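Local coordinates for glycosyl hydrolase 25 (Streptococcus pneumoniae, PDB 4FF5), which probably hydrolyses glycosidic bonds in bacterial cell-wall peptidoglycan, as family 25 lysozymes do, and takes part as a virulence factor in host-cell invasion, at residues Asp51-Asp56 and Leu244-Ile249; Pro207-Asp212 and Ile228-Ser233. One frame throughout, in Å; residues are numbered along the deposited sequence.

Interaction 1: residues Asp51-Asp56 and Leu244-Ile249; sequences DKPIID and LDINVI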
loop_
_atom_site.group_PDB
_atom_site.type_symbol
_atom_site.label_atom_id
_atom_site.label_comp_id
_atom_site.label_asym_id
_atom_site.label_seq_id
_atom_site.Cartn_x
_atom_site.Cartn_y
_atom_site.Cartn_z
ATOM N N ASP A 51 9.015 15.829 -2.698
ATOM C CA ASP A 51 10.101 15.080 -3.342
ATOM C C ASP A 51 10.783 14.030 -2.452
ATOM O O ASP A 51 11.721 13.358 -2.872
ATOM C CB ASP A 51 11.096 16.025 -4.006
ATOM C CG ASP A 51 10.475 16.790 -5.174
ATOM O OD1 ASP A 51 9.528 16.271 -5.824
ATOM O OD2 ASP A 51 10.929 17.916 -5.440
ATOM N N LYS A 52 10.279 13.874 -1.233
ATOM C CA LYS A 52 10.713 12.797 -0.368
ATOM C C LYS A 52 9.917 11.540 -0.763
ATOM O O LYS A 52 8.799 11.645 -1.273
ATOM C CB LYS A 52 10.499 13.177 1.096
ATOM C CG LYS A 52 11.603 14.078 1.645
ATOM C CD LYS A 52 11.081 15.046 2.693
ATOM C CE LYS A 52 12.187 15.908 3.302
ATOM N NZ LYS A 52 13.237 16.289 2.317
ATOM N N PRO A 53 10.505 10.353 -0.560
ATOM C CA PRO A 53 9.879 9.141 -1.093
ATOM C C PRO A 53 8.630 8.710 -0.312
ATOM O O PRO A 53 8.426 9.143 0.828
ATOM C CB PRO A 53 10.975 8.093 -0.927
ATOM C CG PRO A 53 11.775 8.563 0.226
ATOM C CD PRO A 53 11.769 10.064 0.142
ATOM N N ILE A 54 7.805 7.880 -0.947
ATOM C CA ILE A 54 6.678 7.224 -0.290
ATOM C C ILE A 54 7.124 5.816 0.119
ATOM O O ILE A 54 7.659 5.062 -0.704
ATOM C CB ILE A 54 5.453 7.142 -1.229
ATOM C CG1 ILE A 54 4.933 8.563 -1.560
ATOM C CG2 ILE A 54 4.366 6.229 -0.652
ATOM C CD1 ILE A 54 4.197 8.621 -2.891
ATOM N N ILE A 55 6.913 5.468 1.388
ATOM C CA ILE A 55 7.252 4.135 1.864
ATOM C C ILE A 55 6.003 3.273 2.065
ATOM O O ILE A 55 4.871 3.777 2.146
ATOM C CB ILE A 55 8.090 4.172 3.175
ATOM C CG1 ILE A 55 7.235 4.702 4.344
ATOM C CG2 ILE A 55 9.371 4.980 2.954
ATOM C CD1 ILE A 55 7.942 4.670 5.698
ATOM N N ASP A 56 6.218 1.962 2.072
ATOM C CA ASP A 56 5.222 1.025 2.576
ATOM C C ASP A 56 5.878 0.155 3.649
ATOM O O ASP A 56 7.076 -0.167 3.567
ATOM C CB ASP A 56 4.505 0.235 1.465
ATOM C CG ASP A 56 5.446 -0.652 0.650
ATOM O OD1 ASP A 56 5.931 -0.195 -0.413
ATOM O OD2 ASP A 56 5.702 -1.803 1.083
ATOM N N LEU A 244 13.781 -1.038 3.454
ATOM C CA LEU A 244 12.427 -0.514 3.270
ATOM C C LEU A 244 11.987 -0.555 1.813
ATOM O O LEU A 244 12.773 -0.255 0.891
ATOM C CB LEU A 244 12.333 0.940 3.745
ATOM C CG LEU A 244 12.194 1.244 5.233
ATOM C CD1 LEU A 244 12.285 2.746 5.465
ATOM C CD2 LEU A 244 10.878 0.673 5.748
ATOM N N ASP A 245 10.719 -0.889 1.616
ATOM C CA ASP A 245 10.089 -0.707 0.321
ATOM C C ASP A 245 9.934 0.778 0.063
ATOM O O ASP A 245 9.290 1.477 0.867
ATOM C CB ASP A 245 8.679 -1.307 0.310
ATOM C CG ASP A 245 8.657 -2.833 0.345
ATOM O OD1 ASP A 245 7.548 -3.398 0.549
ATOM O OD2 ASP A 245 9.710 -3.481 0.176
ATOM N N ILE A 246 10.444 1.251 -1.082
ATOM C CA ILE A 246 10.309 2.659 -1.448
ATOM C C ILE A 246 9.567 2.795 -2.767
ATOM O O ILE A 246 9.740 1.985 -3.692
ATOM C CB ILE A 246 11.659 3.421 -1.573
ATOM C CG1 ILE A 246 12.626 3.035 -0.456
ATOM C CG2 ILE A 246 11.398 4.928 -1.635
ATOM C CD1 ILE A 246 12.149 3.376 0.934
ATOM N N ASN A 247 8.737 3.828 -2.804
ATOM C CA ASN A 247 7.837 4.110 -3.898
ATOM C C ASN A 247 8.006 5.548 -4.364
ATOM O O ASN A 247 8.403 6.444 -3.592
ATOM C CB ASN A 247 6.386 3.905 -3.427
ATOM C CG ASN A 247 6.162 2.536 -2.822
ATOM O OD1 ASN A 247 5.917 1.573 -3.534
ATOM N ND2 ASN A 247 6.292 2.435 -1.498
ATOM N N VAL A 248 7.671 5.787 -5.621
ATOM C CA VAL A 248 7.594 7.161 -6.119
ATOM C C VAL A 248 6.328 7.315 -6.983
ATOM O O VAL A 248 5.891 6.363 -7.618
ATOM C CB VAL A 248 8.900 7.535 -6.870
ATOM C CG1 VAL A 248 9.007 6.762 -8.184
ATOM C CG2 VAL A 248 8.985 9.032 -7.121
ATOM N N ILE A 249 5.714 8.498 -6.954
ATOM C CA ILE A 249 4.694 8.855 -7.953
ATOM C C ILE A 249 5.329 8.712 -9.364
ATOM O O ILE A 249 6.464 9.138 -9.588
ATOM C CB ILE A 249 4.171 10.302 -7.734
ATOM C CG1 ILE A 249 3.450 10.475 -6.374
ATOM C CG2 ILE A 249 3.275 10.762 -8.889
ATOM C CD1 ILE A 249 2.342 9.483 -6.086
HETATM O O HOH W 1 9.140 -1.840 3.891
#

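Interaction 2: residues Pro207-Asp212 and Ile228-Ser233; sequences PSYGSD and IHQYTS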
loop_
_atom_site.group_PDB
_atom_site.type_symbol
_atom_site.label_atom_id
_atom_site.label_comp_id
_atom_site.label_asym_id
_atom_site.label_seq_id
_atom_site.Cartn_x
_atom_site.Cartn_y
_atom_site.Cartn_z
ATOM N N PRO A 207 5.059 -2.740 -8.849
ATOM C CA PRO A 207 6.467 -2.919 -8.486
ATOM C C PRO A 207 7.367 -3.163 -9.710
ATOM O O PRO A 207 6.970 -3.860 -10.647
ATOM C CB PRO A 207 6.438 -4.166 -7.607
ATOM C CG PRO A 207 5.283 -4.989 -8.173
ATOM C CD PRO A 207 4.255 -3.969 -8.622
ATOM N N SER A 208 8.570 -2.595 -9.698
ATOM C CA SER A 208 9.602 -2.998 -10.672
ATOM C C SER A 208 10.959 -2.611 -10.096
ATOM O O SER A 208 11.239 -1.432 -9.951
ATOM C CB SER A 208 9.383 -2.307 -12.018
ATOM O OG SER A 208 10.360 -2.705 -12.962
ATOM N N TYR A 209 11.768 -3.613 -9.734
ATOM C CA TYR A 209 12.975 -3.369 -8.940
ATOM C C TYR A 209 14.294 -3.313 -9.692
ATOM O O TYR A 209 15.303 -2.920 -9.103
ATOM C CB TYR A 209 13.146 -4.422 -7.836
ATOM C CG TYR A 209 12.040 -4.524 -6.801
ATOM C CD1 TYR A 209 11.035 -3.555 -6.700
ATOM C CD2 TYR A 209 12.010 -5.607 -5.916
ATOM C CE1 TYR A 209 10.019 -3.674 -5.758
ATOM C CE2 TYR A 209 11.014 -5.722 -4.954
ATOM C CZ TYR A 209 10.022 -4.751 -4.883
ATOM O OH TYR A 209 9.032 -4.885 -3.936
ATOM N N GLY A 210 14.299 -3.717 -10.964
ATOM C CA GLY A 210 15.551 -4.044 -11.645
ATOM C C GLY A 210 16.302 -5.066 -10.806
ATOM O O GLY A 210 15.770 -6.127 -10.492
ATOM N N SER A 211 17.528 -4.718 -10.418
ATOM C CA SER A 211 18.389 -5.575 -9.592
ATOM C C SER A 211 18.081 -5.488 -8.089
ATOM O O SER A 211 18.623 -6.276 -7.292
ATOM C CB SER A 211 19.861 -5.200 -9.803
ATOM O OG SER A 211 20.155 -3.968 -9.154
ATOM N N ASP A 212 17.231 -4.525 -7.710
ATOM C CA ASP A 212 16.853 -4.287 -6.310
ATOM C C ASP A 212 18.029 -3.740 -5.474
ATOM O O ASP A 212 18.401 -4.303 -4.440
ATOM C CB ASP A 212 16.272 -5.548 -5.671
ATOM C CG ASP A 212 15.252 -5.234 -4.599
ATOM O OD1 ASP A 212 14.961 -4.045 -4.377
ATOM O OD2 ASP A 212 14.740 -6.175 -3.971
ATOM N N ILE A 228 1.732 5.033 -9.271
ATOM C CA ILE A 228 2.795 4.911 -8.269
ATOM C C ILE A 228 3.589 3.616 -8.529
ATOM O O ILE A 228 3.034 2.606 -8.961
ATOM C CB ILE A 228 2.208 5.043 -6.826
ATOM C CG1 ILE A 228 3.299 4.929 -5.742
ATOM C CG2 ILE A 228 1.010 4.114 -6.618
ATOM C CD1 ILE A 228 2.895 5.489 -4.385
ATOM N N HIS A 229 4.894 3.704 -8.295
ATOM C CA HIS A 229 5.872 2.690 -8.661
ATOM C C HIS A 229 6.673 2.278 -7.453
ATOM O O HIS A 229 7.361 3.094 -6.817
ATOM C CB HIS A 229 6.753 3.251 -9.781
ATOM C CG HIS A 229 8.022 2.473 -10.053
ATOM N ND1 HIS A 229 9.135 3.070 -10.528
ATOM C CD2 HIS A 229 8.325 1.106 -9.929
ATOM C CE1 HIS A 229 10.105 2.153 -10.678
ATOM N NE2 HIS A 229 9.611 0.950 -10.322
ATOM N N GLN A 230 6.587 1.002 -7.109
ATOM C CA GLN A 230 7.412 0.466 -6.051
ATOM C C GLN A 230 8.771 0.084 -6.635
ATOM O O GLN A 230 8.874 -0.914 -7.359
ATOM C CB GLN A 230 6.757 -0.758 -5.446
ATOM C CG GLN A 230 7.380 -1.136 -4.104
ATOM C CD GLN A 230 6.777 -2.405 -3.566
ATOM O OE1 GLN A 230 6.940 -3.490 -4.170
ATOM N NE2 GLN A 230 6.111 -2.307 -2.403
ATOM N N TYR A 231 9.813 0.866 -6.345
ATOM C CA TYR A 231 11.058 0.699 -7.110
ATOM C C TYR A 231 12.159 -0.161 -6.478
ATOM O O TYR A 231 13.107 -0.550 -7.163
ATOM C CB TYR A 231 11.612 2.048 -7.602
ATOM C CG TYR A 231 12.185 2.990 -6.543
ATOM C CD1 TYR A 231 13.466 2.809 -6.029
ATOM C CD2 TYR A 231 11.449 4.096 -6.104
ATOM C CE1 TYR A 231 14.004 3.686 -5.084
ATOM C CE2 TYR A 231 11.974 4.985 -5.169
ATOM C CZ TYR A 231 13.244 4.786 -4.676
ATOM O OH TYR A 231 13.747 5.683 -3.752
ATOM N N THR A 232 12.044 -0.444 -5.178
ATOM C CA THR A 232 13.007 -1.299 -4.486
ATOM C C THR A 232 12.385 -1.858 -3.204
ATOM O O THR A 232 11.443 -1.268 -2.657
ATOM C CB THR A 232 14.333 -0.541 -4.169
ATOM O OG1 THR A 232 15.302 -1.453 -3.669
ATOM C CG2 THR A 232 14.115 0.584 -3.148
ATOM N N SER A 233 12.887 -3.007 -2.758
ATOM C CA SER A 233 12.570 -3.530 -1.427
ATOM C C SER A 233 13.743 -3.325 -0.462
ATOM O O SER A 233 13.704 -3.789 0.680
ATOM C CB SER A 233 12.193 -5.017 -1.509
ATOM O OG SER A 233 13.312 -5.843 -1.813
#

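Interaction 1: residues Asp51-Asp56 and Leu244-Ile249
Strands 54-57 and 244-249, first and last in the TIM-type barrel of family 25, pair antiparallel here and close the sheet on itself. Ile54 and Asn247 form the hydrogen-bonded pair: Asn247 N reaches Ile54 O at 2.7 Å, and Ile54 N returns the bond to Asn247 O at 3.1 Å. The same Ile54 O accepts a second hydrogen bond from Asn247 ND2 (3.1 Å), which comes from above the carbonyl plane. The amide's other N-H runs almost straight (173°) to Asp56 OD1, 2.9 Å from ND2, using the oxygen's anti lone pair. Asp56 CG sits between its own backbone N and carbonyl carbon (chi1 62°), which swings the carboxylate back over Asp245 CB; Asp56 OD2 lies 2.5 Å from Asp245 OD1, the two carboxylate planes 50° apart. One water links Asp56 O to Asp245 N. On the same face as Asn247, CD1 of Ile54 meets CD1 of Ile249, and both residues touch helix 255-263.

The other face is apolar. Ile55 CG2 lies against Ile246 CD1 at 3.8 Å, while Pro53 lies alongside Ile246, its CB a tight 3.3 Å from Ile246 CG2. Branched isoleucines suit extended backbone and fill this layer, which Ile237 extends.

Asparagine fits its place because a primary amide can donate twice and accept as well: ND2 serves Ile54 O and Asp56 OD1, and OD1 accepts from Trp205 NE1. Together these bonds would fix the amide's rotation; the one to Asp56 OD1 also helps hold that carboxylate, to which Gln230 NE2 donates as well.

Interaction 2: residues Pro207-Asp212 and Ile228-Ser233
Tyr209 lies with one ring face against the backbone of Thr232 and Ser233, the amide nitrogen of Ser233 standing over the ring centre. The CE2 side of the ring rests on Ser233 CB at 3.7 Å, and Gln230 O approaches the ring edge in its plane. The phenol reaches along to Gln230, where OH donates to OE1 at 2.5 Å. It arrives from above the carbonyl plane of the amide, ring and amide being turned 45° to each other. Gln230 can reach it because its chain is extended, CG anti to the backbone N (chi1 -165°).

Asp212 binds the same two residues beside this ring. Its OD1 accepts from Ser233 N at 2.8 Å and from Thr232 OG1 at 2.7 Å, the hydroxyl coming nearly along the C-O axis. OD2 takes the Ser233 hydroxyl, OG at 2.6 Å, on its syn lone pair. One carboxylate thus gathers three donors, a task for which short hydroxyl residues beside a backbone N-H are well suited. A type II' turn, Tyr209 to Asp212, brings the acid round; Gly210 easily adopts the positive phi this turn needs.

On the side away from the phenol, His229 directs its NE2-H at a lone pair of Ser208 O, in the carbonyl plane, at 2.9 Å. Ser208 N meanwhile bonds to Gln230 O (2.9 Å), one of the bonds that make the parallel bridge of Pro207 with Gln230.

The contact thus joins neighbouring parallel strands 203-207 and 228-232 of the TIM-type barrel, with the loop following the first. Tyr185 of strand 182-186 touches Pro207 and Tyr209 and shares Gln230 OE1. Trp205 of strand 203-207 packs on Gln230, and strand 244-249 borders the opposite edge of strand 228-232, with Ile246 against Tyr231.

In the fold
From the N terminus, strand 54-57 comes first; it pairs on one edge with strand 77-84, and its other edge is met at last by strand 244-249, so interaction 1 spans 187 intervening residues and joins the two ends of the barrel sheet. Interaction 2 is a far shorter closure lying wholly within that span: strand 203-207 runs into a loop, with 15 residues between the segments, and the chain returns as strand 228-232. The two do not cross. They meet because strands 228-232 and 244-249 are neighbours, paired through Ile246 O and Tyr231 N, while Gln230 and Asp56 bring the two contacts together. Together they connect sixth, seventh, eighth and first strands.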